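Local structure of AceL NrdHF-1-1 Intein (Metagenome, 6ZGQ) at residues D56-F61 / T123-P128; A7-T12 / D67-P72; H74-E79 / C87-F92; K49-I54 / F131-V136. The protein is a naturally split class 3 intein that excises itself by protein splicing, here as a linked, splice-inactive variant. One frame throughout, in Å; residues are numbered along the deposited sequence. Where two conformers were deposited one is given.

Interaction 1: D56-F61 / T123-P128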
loop_
_atom_site.group_PDB
_atom_site.type_symbol
_atom_site.label_atom_id
_atom_site.label_comp_id
_atom_site.label_asym_id
_atom_site.label_seq_id
_atom_site.Cartn_x
_atom_site.Cartn_y
_atom_site.Cartn_z
ATOM N N ASP A 56 -11.508 13.395 4.362
ATOM C CA ASP A 56 -11.317 13.676 5.797
ATOM C C ASP A 56 -11.540 12.432 6.672
ATOM O O ASP A 56 -11.864 12.562 7.854
ATOM C CB ASP A 56 -12.225 14.843 6.247
ATOM C CG ASP A 56 -13.699 14.483 6.247
ATOM O OD1 ASP A 56 -14.046 13.386 5.760
ATOM O OD2 ASP A 56 -14.501 15.298 6.741
ATOM N N GLU A 57 -11.364 11.235 6.115
ATOM C CA GLU A 57 -11.333 10.021 6.947
ATOM C C GLU A 57 -10.284 9.042 6.417
ATOM O O GLU A 57 -10.051 8.968 5.196
ATOM C CB GLU A 57 -12.720 9.384 7.109
ATOM C CG GLU A 57 -13.320 8.837 5.838
ATOM C CD GLU A 57 -14.728 8.325 6.055
ATOM O OE1 GLU A 57 -14.958 7.611 7.055
ATOM O OE2 GLU A 57 -15.603 8.643 5.225
ATOM N N ILE A 58 -9.648 8.332 7.352
ATOM C CA ILE A 58 -8.442 7.532 7.100
ATOM C C ILE A 58 -8.515 6.255 7.940
ATOM O O ILE A 58 -9.085 6.295 9.046
ATOM C CB ILE A 58 -7.175 8.365 7.442
ATOM C CG1 ILE A 58 -5.936 7.842 6.718
ATOM C CG2 ILE A 58 -6.949 8.449 8.948
ATOM C CD1 ILE A 58 -4.830 8.863 6.656
ATOM N N TYR A 59 -7.986 5.158 7.378
ATOM C CA TYR A 59 -7.712 3.879 8.070
ATOM C C TYR A 59 -6.195 3.733 8.198
ATOM O O TYR A 59 -5.500 3.649 7.167
ATOM C CB TYR A 59 -8.281 2.685 7.295
ATOM C CG TYR A 59 -9.748 2.506 7.547
ATOM C CD1 TYR A 59 -10.682 3.274 6.867
ATOM C CD2 TYR A 59 -10.203 1.607 8.504
ATOM C CE1 TYR A 59 -12.036 3.129 7.104
ATOM C CE2 TYR A 59 -11.557 1.460 8.754
ATOM C CZ TYR A 59 -12.467 2.230 8.056
ATOM O OH TYR A 59 -13.805 2.077 8.302
ATOM N N HIS A 60 -5.718 3.752 9.450
ATOM C CA HIS A 60 -4.298 3.647 9.808
ATOM C C HIS A 60 -4.047 2.246 10.361
ATOM O O HIS A 60 -4.510 1.929 11.466
ATOM C CB HIS A 60 -3.901 4.733 10.827
ATOM C CG HIS A 60 -2.455 4.694 11.213
ATOM N ND1 HIS A 60 -1.994 5.185 12.414
ATOM C CD2 HIS A 60 -1.372 4.207 10.565
ATOM C CE1 HIS A 60 -0.686 5.011 12.486
ATOM N NE2 HIS A 60 -0.282 4.424 11.373
ATOM N N PHE A 61 -3.378 1.419 9.545
ATOM C CA PHE A 61 -2.901 0.075 9.911
ATOM C C PHE A 61 -1.477 0.224 10.472
ATOM O O PHE A 61 -0.649 0.826 9.796
ATOM C CB PHE A 61 -2.886 -0.836 8.669
ATOM C CG PHE A 61 -4.248 -1.135 8.095
ATOM C CD1 PHE A 61 -4.893 -0.220 7.273
ATOM C CD2 PHE A 61 -4.874 -2.342 8.355
ATOM C CE1 PHE A 61 -6.137 -0.502 6.735
ATOM C CE2 PHE A 61 -6.121 -2.625 7.830
ATOM C CZ PHE A 61 -6.756 -1.702 7.018
ATOM N N THR A 123 -10.161 7.052 11.651
ATOM C CA THR A 123 -10.129 8.428 12.162
ATOM C C THR A 123 -10.898 9.352 11.224
ATOM O O THR A 123 -10.771 9.220 10.002
ATOM C CB THR A 123 -8.659 8.902 12.315
ATOM O OG1 THR A 123 -7.992 8.010 13.210
ATOM C CG2 THR A 123 -8.542 10.335 12.854
ATOM N N LYS A 124 -11.717 10.241 11.812
ATOM C CA LYS A 124 -12.193 11.475 11.170
ATOM C C LYS A 124 -11.091 12.521 11.370
ATOM O O LYS A 124 -10.753 12.821 12.517
ATOM C CB LYS A 124 -13.500 11.964 11.828
ATOM C CG LYS A 124 -14.237 13.093 11.101
ATOM C CD LYS A 124 -14.599 12.730 9.664
ATOM C CE LYS A 124 -16.041 13.068 9.326
ATOM N NZ LYS A 124 -16.304 14.533 9.403
ATOM N N LEU A 125 -10.514 13.016 10.269
ATOM C CA LEU A 125 -9.478 14.059 10.284
ATOM C C LEU A 125 -10.134 15.399 10.627
ATOM O O LEU A 125 -11.297 15.618 10.258
ATOM C CB LEU A 125 -8.769 14.119 8.921
ATOM C CG LEU A 125 -7.933 12.876 8.580
ATOM C CD1 LEU A 125 -7.439 12.912 7.140
ATOM C CD2 LEU A 125 -6.767 12.731 9.542
ATOM N N ASP A 126 -9.402 16.249 11.360
ATOM C CA ASP A 126 -9.888 17.567 11.797
ATOM C C ASP A 126 -10.187 18.452 10.576
ATOM O O ASP A 126 -11.156 19.217 10.607
ATOM C CB ASP A 126 -8.886 18.246 12.753
ATOM C CG ASP A 126 -8.856 17.608 14.141
ATOM O OD1 ASP A 126 -9.801 16.871 14.499
ATOM O OD2 ASP A 126 -7.881 17.854 14.876
ATOM N N GLU A 127 -9.375 18.326 9.519
ATOM C CA GLU A 127 -9.556 19.073 8.258
ATOM C C GLU A 127 -9.271 18.165 7.053
ATOM O O GLU A 127 -8.492 17.213 7.157
ATOM C CB GLU A 127 -8.643 20.314 8.227
ATOM C CG GLU A 127 -9.008 21.402 9.242
ATOM C CD GLU A 127 -10.356 22.088 8.998
ATOM O OE1 GLU A 127 -11.038 22.424 9.995
ATOM O OE2 GLU A 127 -10.742 22.303 7.825
ATOM N N PRO A 128 -9.909 18.439 5.895
ATOM C CA PRO A 128 -9.616 17.667 4.680
ATOM C C PRO A 128 -8.128 17.724 4.306
ATOM O O PRO A 128 -7.470 18.724 4.593
ATOM C CB PRO A 128 -10.480 18.337 3.593
ATOM C CG PRO A 128 -11.014 19.595 4.200
ATOM C CD PRO A 128 -10.988 19.417 5.686
#
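T123 and I58 pair in antiparallel fashion, T123 N reaching I58 O at 2.9 Å and I58 N returning to T123 O at 3.0 Å. Their beta-branched side chains, well suited to extended backbone, lie side by side on one face of the sheet, with I58 CG2 3.8 Å from T123 CB. T123 O also receives the CA-H of E57, E57 CA standing 3.2 Å from it.

K124 follows, facing E57 in a non-hydrogen-bonded pair on the other face. Its chain bends at chi2 (58°), chi3 and chi4, folding back over D56; CD passes 3.3 Å from D56 O and the ammonium ends beside the carboxylate. K124 NZ and D56 OD2, 3.3 Å apart, form a salt bridge with a weak hydrogen bond, while the carboxylate of E57 is engaged by H122. D56 offers its acid here because CG stands between the backbone N and the carbonyl carbon (chi1 69°). With an alanine at D56 the ammonium of K124 would probably lose this countercharge and the bent lysine chain would be freer to swing into solvent.

Strand 57-63 is the middle one of a three-stranded antiparallel sheet, flanked by 66-70 and 119-125, within the Hint fold expected of an intein. At this outer end the chain turns a corner twice, at D56 and at 126-127.

L125 N closes the pairing on D56 O at 2.8 Å, approaching from above the carbonyl plane. Its side chain lies on the I58 side of the sheet, with CD2 4.3 Å from I58 CG2. Beyond the corner, P128 sets its CA against D56 CB.

Interaction 2: A7-T12 / D67-P72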
loop_
_atom_site.group_PDB
_atom_site.type_symbol
_atom_site.label_atom_id
_atom_site.label_comp_id
_atom_site.label_asym_id
_atom_site.label_seq_id
_atom_site.Cartn_x
_atom_site.Cartn_y
_atom_site.Cartn_z
ATOM N N ALA A 7 -7.454 5.634 -2.147
ATOM C CA ALA A 7 -6.218 6.428 -2.205
ATOM C C ALA A 7 -5.373 6.291 -0.930
ATOM O O ALA A 7 -5.868 5.760 0.075
ATOM C CB ALA A 7 -6.601 7.880 -2.446
ATOM N N LEU A 8 -4.117 6.757 -0.997
ATOM C CA LEU A 8 -3.151 6.749 0.122
ATOM C C LEU A 8 -2.893 8.185 0.576
ATOM O O LEU A 8 -2.830 9.070 -0.286
ATOM C CB LEU A 8 -1.827 6.127 -0.340
ATOM C CG LEU A 8 -1.931 4.709 -0.891
ATOM C CD1 LEU A 8 -0.696 4.345 -1.698
ATOM C CD2 LEU A 8 -2.135 3.720 0.243
ATOM N N LEU A 9 -2.715 8.393 1.890
ATOM C CA LEU A 9 -2.484 9.726 2.482
ATOM C C LEU A 9 -1.306 10.395 1.785
ATOM O O LEU A 9 -0.312 9.714 1.495
ATOM C CB LEU A 9 -2.189 9.614 3.984
ATOM C CG LEU A 9 -2.032 10.945 4.720
ATOM C CD1 LEU A 9 -3.325 11.737 4.648
ATOM C CD2 LEU A 9 -1.622 10.721 6.163
ATOM N N VAL A 10 -1.418 11.702 1.517
ATOM C CA VAL A 10 -0.324 12.489 0.915
ATOM C C VAL A 10 0.956 12.244 1.726
ATOM O O VAL A 10 0.880 12.059 2.956
ATOM C CB VAL A 10 -0.660 14.007 0.828
ATOM C CG1 VAL A 10 -0.886 14.626 2.204
ATOM C CG2 VAL A 10 0.416 14.771 0.066
ATOM N N GLY A 11 2.095 12.182 1.028
ATOM C CA GLY A 11 3.402 12.035 1.657
ATOM C C GLY A 11 3.795 10.593 1.896
ATOM O O GLY A 11 4.924 10.340 2.311
ATOM N N THR A 12 2.868 9.652 1.682
ATOM C CA THR A 12 3.221 8.230 1.551
ATOM C C THR A 12 4.287 8.120 0.459
ATOM O O THR A 12 4.067 8.627 -0.641
ATOM C CB THR A 12 1.987 7.384 1.180
ATOM O OG1 THR A 12 1.070 7.410 2.275
ATOM C CG2 THR A 12 2.351 5.926 0.882
ATOM N N ASP A 67 3.091 -0.157 8.330
ATOM C CA ASP A 67 2.337 1.094 8.550
ATOM C C ASP A 67 1.797 1.593 7.212
ATOM O O ASP A 67 2.595 1.896 6.319
ATOM C CB ASP A 67 3.212 2.178 9.197
ATOM C CG ASP A 67 2.397 3.317 9.807
ATOM O OD1 ASP A 67 1.691 4.027 9.059
ATOM O OD2 ASP A 67 2.456 3.487 11.039
ATOM N N GLN A 68 0.464 1.646 7.085
ATOM C CA GLN A 68 -0.230 2.221 5.920
ATOM C C GLN A 68 -1.362 3.139 6.417
ATOM O O GLN A 68 -2.052 2.798 7.389
ATOM C CB GLN A 68 -0.750 1.110 4.996
ATOM C CG GLN A 68 0.382 0.278 4.403
ATOM C CD GLN A 68 -0.045 -0.663 3.299
ATOM O OE1 GLN A 68 -1.215 -0.725 2.913
ATOM N NE2 GLN A 68 0.920 -1.409 2.778
ATOM N N LYS A 69 -1.481 4.309 5.779
ATOM C CA LYS A 69 -2.526 5.302 6.042
ATOM C C LYS A 69 -3.293 5.468 4.721
ATOM O O LYS A 69 -2.751 6.014 3.751
ATOM C CB LYS A 69 -1.890 6.610 6.549
ATOM C CG LYS A 69 -1.131 6.436 7.864
ATOM C CD LYS A 69 -0.537 7.735 8.389
ATOM C CE LYS A 69 0.418 7.496 9.550
ATOM N NZ LYS A 69 1.785 7.138 9.081
ATOM N N VAL A 70 -4.518 4.940 4.685
ATOM C CA VAL A 70 -5.262 4.727 3.442
ATOM C C VAL A 70 -6.710 5.243 3.574
ATOM O O VAL A 70 -7.203 5.417 4.702
ATOM C CB VAL A 70 -5.214 3.221 3.064
ATOM C CG1 VAL A 70 -3.783 2.693 3.135
ATOM C CG2 VAL A 70 -6.113 2.383 3.965
ATOM N N SER A 71 -7.358 5.497 2.432
ATOM C CA SER A 71 -8.784 5.863 2.374
ATOM C C SER A 71 -9.648 4.639 2.698
ATOM O O SER A 71 -9.182 3.511 2.580
ATOM C CB SER A 71 -9.137 6.411 0.989
ATOM O OG SER A 71 -8.318 7.520 0.668
ATOM N N PRO A 72 -10.912 4.849 3.115
ATOM C CA PRO A 72 -11.813 3.729 3.424
ATOM C C PRO A 72 -11.900 2.617 2.359
ATOM O O PRO A 72 -11.942 1.444 2.737
ATOM C CB PRO A 72 -13.172 4.413 3.588
ATOM C CG PRO A 72 -12.833 5.786 4.070
ATOM C CD PRO A 72 -11.556 6.152 3.363
HETATM O O HOH W 1 0.483 4.735 3.436
#
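K69 and L9 meet through both backbone and side chain. L9 N donates to K69 O at 3.0 Å in an almost straight bond, and the leucine is laid across the lysine's aliphatic stem. With its CG anti to the backbone N (chi1 -176°), L9 brings CD2 to 3.9 Å from K69 CD. A lysine suits this place because its methylenes cover the leucine while its ammonium travels on to charged partners: K69 NZ meets D67 OD1 from above the carboxylate plane at 3.1 Å and forms a further salt bridge with E146.

L9 also opens a type II turn ending at T12. G11 takes the positive phi that the third position of this turn needs and glycine adopts easily, and T12 OG1 donates to L9 O at 2.8 Å. Water 1 joins the turn to the strand, donating to T12 OG1 and accepting from K69 N.

A7 is the second anchor. Its carbonyl oxygen accepts from S71 N at 2.8 Å; in one of two S71 conformers OG also reaches A7 O, from well above the carbonyl plane. Between the two anchors L8 CD2 presses tightly on V70 CG1, only 3.5 Å away.

The sequence running from S71 to H74 resembles the block B motif of inteins, and A7 is probably the first intein residue, class 3 inteins lacking a nucleophile there. The straight bond from S71 N, joined in one conformer by OG, would probably steady the A7 carbonyl and so the splice junction just before it.

Interaction 3: H74-E79 / C87-F92; sequences HRMIYE and CLAKDF
Y78 receives the edge of F92 on one ring face in a T-shaped (edge-to-face) pair, the centroids 5.5 Å apart and the planes at 67°. F92 CE1 stands over the tyrosine face, offset toward Y78 CD1 and 3.7 Å from that atom. At the tyrosine's own edge, near its plane, C87 CB lies 3.8 Å from Y78 CE1. The ring gets there because its CG stands between the backbone N and the carbonyl carbon (chi1 60°), which swings it across toward the partner strand. Further along the hairpin M76 CG rests 4.0 Å from A89 CB; an alanine fits where the flexible methionine chain needs space to fold. The sulfur of that chain, M76 SD, lies at the edge of the H74 ring, in plane. On the reverse face R75 CG and L88 CD2 touch lightly.

The frame is the antiparallel beta hairpin of strands 75-80 and 83-88. M76 N bonds to C87 O at 2.7 Å and C87 N to M76 O at 3.0 Å, and past the last strand pair A89 N donates to H74 O at 2.9 Å, nearly in line with the carbonyl. There the chain leaves the strand through a turn, D91 N returning to L88 O at 2.9 Å, and this brings F92 back over Y78.

F92 also meets F100 and makes a cation-pi contact with K98. The ring of H74 is held through ND1 to E6 O and NE2 to T153 OG1, consistent with the place of the block B histidine in inteins. R75 pairs with E86 and reaches the carbonyl of A155, probably the engineered replacement of the terminal asparagine.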
loop_
_atom_site.group_PDB
_atom_site.type_symbol
_atom_site.label_atom_id
_atom_site.label_comp_id
_atom_site.label_asym_id
_atom_site.label_seq_id
_atom_site.Cartn_x
_atom_site.Cartn_y
_atom_site.Cartn_z
ATOM N N HIS A 74 -9.645 2.030 -0.118
ATOM C CA HIS A 74 -8.317 1.603 -0.585
ATOM C C HIS A 74 -8.209 0.078 -0.495
ATOM O O HIS A 74 -8.692 -0.510 0.482
ATOM C CB HIS A 74 -7.199 2.239 0.231
ATOM C CG HIS A 74 -5.846 1.852 -0.254
ATOM N ND1 HIS A 74 -5.338 2.311 -1.447
ATOM C CD2 HIS A 74 -4.914 1.022 0.265
ATOM C CE1 HIS A 74 -4.136 1.799 -1.632
ATOM N NE2 HIS A 74 -3.859 1.004 -0.613
ATOM N N ARG A 75 -7.595 -0.542 -1.508
ATOM C CA ARG A 75 -7.429 -1.997 -1.571
ATOM C C ARG A 75 -6.232 -2.396 -0.696
ATOM O O ARG A 75 -5.100 -1.963 -0.963
ATOM C CB ARG A 75 -7.256 -2.454 -3.030
ATOM C CG ARG A 75 -8.525 -2.295 -3.865
ATOM C CD ARG A 75 -8.271 -2.428 -5.357
ATOM N NE ARG A 75 -7.770 -3.762 -5.716
ATOM C CZ ARG A 75 -6.523 -4.053 -6.099
ATOM N NH1 ARG A 75 -5.591 -3.116 -6.204
ATOM N NH2 ARG A 75 -6.198 -5.306 -6.390
ATOM N N MET A 76 -6.501 -3.151 0.377
ATOM C CA MET A 76 -5.455 -3.751 1.211
ATOM C C MET A 76 -5.106 -5.101 0.595
ATOM O O MET A 76 -6.016 -5.810 0.149
ATOM C CB MET A 76 -5.927 -3.918 2.658
ATOM C CG MET A 76 -6.288 -2.601 3.328
ATOM S SD MET A 76 -4.921 -1.427 3.298
ATOM C CE MET A 76 -3.822 -2.176 4.498
ATOM N N ILE A 77 -3.803 -5.400 0.529
ATOM C CA ILE A 77 -3.250 -6.603 -0.108
ATOM C C ILE A 77 -2.659 -7.464 1.010
ATOM O O ILE A 77 -1.889 -6.961 1.838
ATOM C CB ILE A 77 -2.183 -6.224 -1.172
ATOM C CG1 ILE A 77 -2.791 -5.311 -2.254
ATOM C CG2 ILE A 77 -1.553 -7.460 -1.804
ATOM C CD1 ILE A 77 -3.903 -5.932 -3.081
ATOM N N TYR A 78 -3.081 -8.730 1.064
ATOM C CA TYR A 78 -2.611 -9.686 2.069
ATOM C C TYR A 78 -2.489 -11.048 1.394
ATOM O O TYR A 78 -3.055 -11.234 0.307
ATOM C CB TYR A 78 -3.566 -9.714 3.272
ATOM C CG TYR A 78 -4.990 -10.102 2.958
ATOM C CD1 TYR A 78 -5.910 -9.157 2.529
ATOM C CD2 TYR A 78 -5.421 -11.413 3.108
ATOM C CE1 TYR A 78 -7.217 -9.509 2.250
ATOM C CE2 TYR A 78 -6.727 -11.778 2.826
ATOM C CZ TYR A 78 -7.623 -10.819 2.400
ATOM O OH TYR A 78 -8.920 -11.161 2.117
ATOM N N GLU A 79 -1.724 -11.949 2.019
ATOM C CA GLU A 79 -1.634 -13.360 1.631
ATOM C C GLU A 79 -2.522 -14.164 2.585
ATOM O O GLU A 79 -2.556 -13.859 3.788
ATOM C CB GLU A 79 -0.179 -13.861 1.695
ATOM C CG GLU A 79 -0.007 -15.246 1.080
ATOM C CD GLU A 79 1.417 -15.771 1.075
ATOM O OE1 GLU A 79 2.355 -15.028 1.438
ATOM O OE2 GLU A 79 1.591 -16.951 0.693
ATOM N N CYS A 87 -8.877 -6.715 -0.162
ATOM C CA CYS A 87 -10.051 -6.326 0.647
ATOM C C CYS A 87 -10.002 -4.807 0.858
ATOM O O CYS A 87 -8.909 -4.272 1.084
ATOM C CB CYS A 87 -10.030 -7.033 2.008
ATOM S SG CYS A 87 -11.498 -6.773 3.032
ATOM N N LEU A 88 -11.154 -4.128 0.762
ATOM C CA LEU A 88 -11.245 -2.691 1.055
ATOM C C LEU A 88 -10.871 -2.478 2.527
ATOM O O LEU A 88 -11.227 -3.313 3.365
ATOM C CB LEU A 88 -12.659 -2.189 0.753
ATOM C CG LEU A 88 -13.154 -2.380 -0.688
ATOM C CD1 LEU A 88 -14.437 -1.595 -0.916
ATOM C CD2 LEU A 88 -12.096 -1.958 -1.692
ATOM N N ALA A 89 -10.118 -1.406 2.803
ATOM C CA ALA A 89 -9.616 -1.058 4.142
ATOM C C ALA A 89 -10.731 -1.076 5.197
ATOM O O ALA A 89 -10.556 -1.673 6.257
ATOM C CB ALA A 89 -8.931 0.302 4.101
ATOM N N LYS A 90 -11.872 -0.449 4.890
ATOM C CA LYS A 90 -13.012 -0.373 5.819
ATOM C C LYS A 90 -13.629 -1.750 6.124
ATOM O O LYS A 90 -14.303 -1.889 7.153
ATOM C CB LYS A 90 -14.092 0.579 5.277
ATOM C CG LYS A 90 -14.803 0.089 4.021
ATOM C CD LYS A 90 -15.766 1.126 3.476
ATOM C CE LYS A 90 -16.701 0.530 2.437
ATOM N NZ LYS A 90 -17.225 1.574 1.521
ATOM N N ASP A 91 -13.401 -2.738 5.244
ATOM C CA ASP A 91 -13.967 -4.093 5.365
ATOM C C ASP A 91 -12.988 -5.092 5.995
ATOM O O ASP A 91 -13.432 -6.157 6.423
ATOM C CB ASP A 91 -14.434 -4.618 3.994
ATOM C CG ASP A 91 -15.590 -3.817 3.428
ATOM O OD1 ASP A 91 -16.485 -3.440 4.212
ATOM O OD2 ASP A 91 -15.591 -3.551 2.211
ATOM N N PHE A 92 -11.691 -4.754 6.064
ATOM C CA PHE A 92 -10.649 -5.713 6.485
ATOM C C PHE A 92 -10.857 -6.137 7.939
ATOM O O PHE A 92 -10.935 -5.284 8.832
ATOM C CB PHE A 92 -9.222 -5.169 6.296
ATOM C CG PHE A 92 -8.151 -6.184 6.618
ATOM C CD1 PHE A 92 -7.776 -7.146 5.687
ATOM C CD2 PHE A 92 -7.545 -6.203 7.864
ATOM C CE1 PHE A 92 -6.809 -8.090 5.988
ATOM C CE2 PHE A 92 -6.581 -7.147 8.171
ATOM C CZ PHE A 92 -6.213 -8.094 7.232
#

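Interaction 4: K49-I54 / F131-V136; sequences KTQKVI and FHALSV
H132 sets its imidazole beside the stem of K52, H132 CE1 lying obliquely 3.6 Å from K52 CG; that carbon is anti to the lysine's backbone N (chi1 -169°), which lays the stem along the ring. At the ring's edge, in plane, water 2 lies 2.7 Å from ND1 and donates to Q51 O at 3.0 Å, while E130 holds NE2, so both nitrogens are engaged. The F131 ring has V53 O near its edge, and its CB packs 3.8 Å from V53 CG1.

On the same face Q51 stretches over A133, its CG 3.4 Å from A133 CB and its amide carbon alongside. A133 is evidently the alanine engineered in place of a cysteine. A serine in place of Q51 would probably leave one side of the A133 methyl uncovered. On the opposite face T50 CG2 meets L134 CD2 at 3.7 Å.

Backbone bonds run in reciprocal pairs: Q51 N to A133 O and A133 N to Q51 O, then V53 N to F131 O and F131 N to V53 O (2.7 Å). This antiparallel strand pair, regular from Q51 to V53, belongs to the Hint fold and probably carries the block F position from which the cysteine of class 3 inteins acts.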
loop_
_atom_site.group_PDB
_atom_site.type_symbol
_atom_site.label_atom_id
_atom_site.label_comp_id
_atom_site.label_asym_id
_atom_site.label_seq_id
_atom_site.Cartn_x
_atom_site.Cartn_y
_atom_site.Cartn_z
ATOM N N LYS A 49 -2.245 5.352 -14.449
ATOM C CA LYS A 49 -2.936 6.566 -13.988
ATOM C C LYS A 49 -2.532 6.937 -12.560
ATOM O O LYS A 49 -2.177 6.048 -11.773
ATOM C CB LYS A 49 -4.465 6.440 -14.122
ATOM C CG LYS A 49 -5.100 5.268 -13.393
ATOM C CD LYS A 49 -6.617 5.394 -13.294
ATOM C CE LYS A 49 -7.313 5.180 -14.635
ATOM N NZ LYS A 49 -7.212 3.775 -15.128
ATOM N N THR A 50 -2.546 8.250 -12.280
ATOM C CA THR A 50 -2.383 8.831 -10.938
ATOM C C THR A 50 -3.682 9.593 -10.623
ATOM O O THR A 50 -4.308 10.106 -11.558
ATOM C CB THR A 50 -1.194 9.805 -10.880
ATOM O OG1 THR A 50 -1.470 10.917 -11.730
ATOM C CG2 THR A 50 0.100 9.137 -11.331
ATOM N N GLN A 51 -4.088 9.611 -9.348
ATOM C CA GLN A 51 -5.344 10.238 -8.904
ATOM C C GLN A 51 -5.033 11.144 -7.706
ATOM O O GLN A 51 -4.190 10.784 -6.868
ATOM C CB GLN A 51 -6.411 9.179 -8.546
ATOM C CG GLN A 51 -6.674 9.016 -7.047
ATOM C CD GLN A 51 -7.925 8.222 -6.701
ATOM O OE1 GLN A 51 -8.485 8.394 -5.616
ATOM N NE2 GLN A 51 -8.371 7.354 -7.604
ATOM N N LYS A 52 -5.696 12.303 -7.660
ATOM C CA LYS A 52 -5.638 13.247 -6.542
ATOM C C LYS A 52 -7.077 13.455 -6.048
ATOM O O LYS A 52 -7.952 13.814 -6.848
ATOM C CB LYS A 52 -5.019 14.576 -7.008
ATOM C CG LYS A 52 -4.652 15.554 -5.897
ATOM C CD LYS A 52 -4.512 16.980 -6.405
ATOM C CE LYS A 52 -3.486 17.106 -7.520
ATOM N NZ LYS A 52 -3.612 18.420 -8.203
ATOM N N VAL A 53 -7.317 13.175 -4.765
ATOM C CA VAL A 53 -8.634 13.352 -4.127
ATOM C C VAL A 53 -8.403 13.984 -2.749
ATOM O O VAL A 53 -7.327 13.785 -2.179
ATOM C CB VAL A 53 -9.390 11.999 -4.024
ATOM C CG1 VAL A 53 -8.931 11.188 -2.818
ATOM C CG2 VAL A 53 -10.903 12.200 -4.003
ATOM N N ILE A 54 -9.387 14.739 -2.247
ATOM C CA ILE A 54 -9.334 15.390 -0.926
ATOM C C ILE A 54 -10.444 14.789 -0.054
ATOM O O ILE A 54 -11.620 14.932 -0.408
ATOM C CB ILE A 54 -9.500 16.924 -1.084
ATOM C CG1 ILE A 54 -8.248 17.517 -1.752
ATOM C CG2 ILE A 54 -9.768 17.601 0.258
ATOM C CD1 ILE A 54 -8.553 18.550 -2.810
ATOM N N PHE A 131 -5.328 12.808 -0.695
ATOM C CA PHE A 131 -4.931 11.395 -0.854
ATOM C C PHE A 131 -4.621 11.166 -2.346
ATOM O O PHE A 131 -5.267 11.775 -3.217
ATOM C CB PHE A 131 -6.040 10.415 -0.424
ATOM C CG PHE A 131 -6.428 10.477 1.033
ATOM C CD1 PHE A 131 -7.115 11.564 1.539
ATOM C CD2 PHE A 131 -6.156 9.415 1.887
ATOM C CE1 PHE A 131 -7.485 11.618 2.872
ATOM C CE2 PHE A 131 -6.536 9.464 3.221
ATOM C CZ PHE A 131 -7.202 10.566 3.712
ATOM N N HIS A 132 -3.645 10.300 -2.622
ATOM C CA HIS A 132 -3.182 10.003 -3.975
ATOM C C HIS A 132 -3.252 8.477 -4.204
ATOM O O HIS A 132 -3.200 7.707 -3.225
ATOM C CB HIS A 132 -1.758 10.549 -4.164
ATOM C CG HIS A 132 -1.658 12.034 -4.031
ATOM N ND1 HIS A 132 -1.668 12.877 -5.119
ATOM C CD2 HIS A 132 -1.542 12.828 -2.940
ATOM C CE1 HIS A 132 -1.575 14.129 -4.707
ATOM N NE2 HIS A 132 -1.498 14.127 -3.386
ATOM N N ALA A 133 -3.420 8.079 -5.470
ATOM C CA ALA A 133 -3.510 6.670 -5.901
ATOM C C ALA A 133 -2.795 6.466 -7.237
ATOM O O ALA A 133 -2.728 7.403 -8.029
ATOM C CB ALA A 133 -4.967 6.243 -6.031
ATOM N N LEU A 134 -2.269 5.254 -7.461
ATOM C CA LEU A 134 -1.665 4.820 -8.733
ATOM C C LEU A 134 -2.361 3.551 -9.236
ATOM O O LEU A 134 -2.824 2.752 -8.420
ATOM C CB LEU A 134 -0.180 4.493 -8.533
ATOM C CG LEU A 134 0.663 5.512 -7.775
ATOM C CD1 LEU A 134 2.082 4.982 -7.597
ATOM C CD2 LEU A 134 0.668 6.840 -8.505
ATOM N N SER A 135 -2.431 3.393 -10.561
ATOM C CA SER A 135 -2.757 2.120 -11.213
ATOM C C SER A 135 -1.470 1.562 -11.827
ATOM O O SER A 135 -0.754 2.302 -12.513
ATOM C CB SER A 135 -3.836 2.322 -12.277
ATOM O OG SER A 135 -4.977 2.944 -11.696
ATOM N N VAL A 136 -1.166 0.296 -11.521
ATOM C CA VAL A 136 -0.069 -0.471 -12.151
ATOM C C VAL A 136 -0.613 -1.832 -12.613
ATOM O O VAL A 136 -1.520 -2.373 -11.989
ATOM C CB VAL A 136 1.142 -0.655 -11.194
ATOM C CG1 VAL A 136 1.934 0.635 -11.070
ATOM C CG2 VAL A 136 0.711 -1.152 -9.821
HETATM O O HOH W 2 -1.611 12.118 -7.684
#

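Interaction 3 is the buried contact and interaction 1 the surface one, with interactions 2 and 4 partly buried between. Interactions 1 and 2 share a sheet, strand 57-63 bonding 66-70 through Y59 N and V70 O. Interactions 2 and 4 share another, where strand 8-9 pairs with 128-135; F131 also packs on A7 and S71. Interaction 1 reaches interaction 4 through two short corners, 49-55 to 57-63 and 119-125 to 128-135. Interactions 3 and 4 do not touch, their centres about 17 Å apart. Chemistry follows place: aromatic and aliphatic groups in interaction 3, an acid-lysine bridge at the surface in interaction 1, backbone carbonyl anchoring in interaction 2 and paired strand bonds in interaction 4.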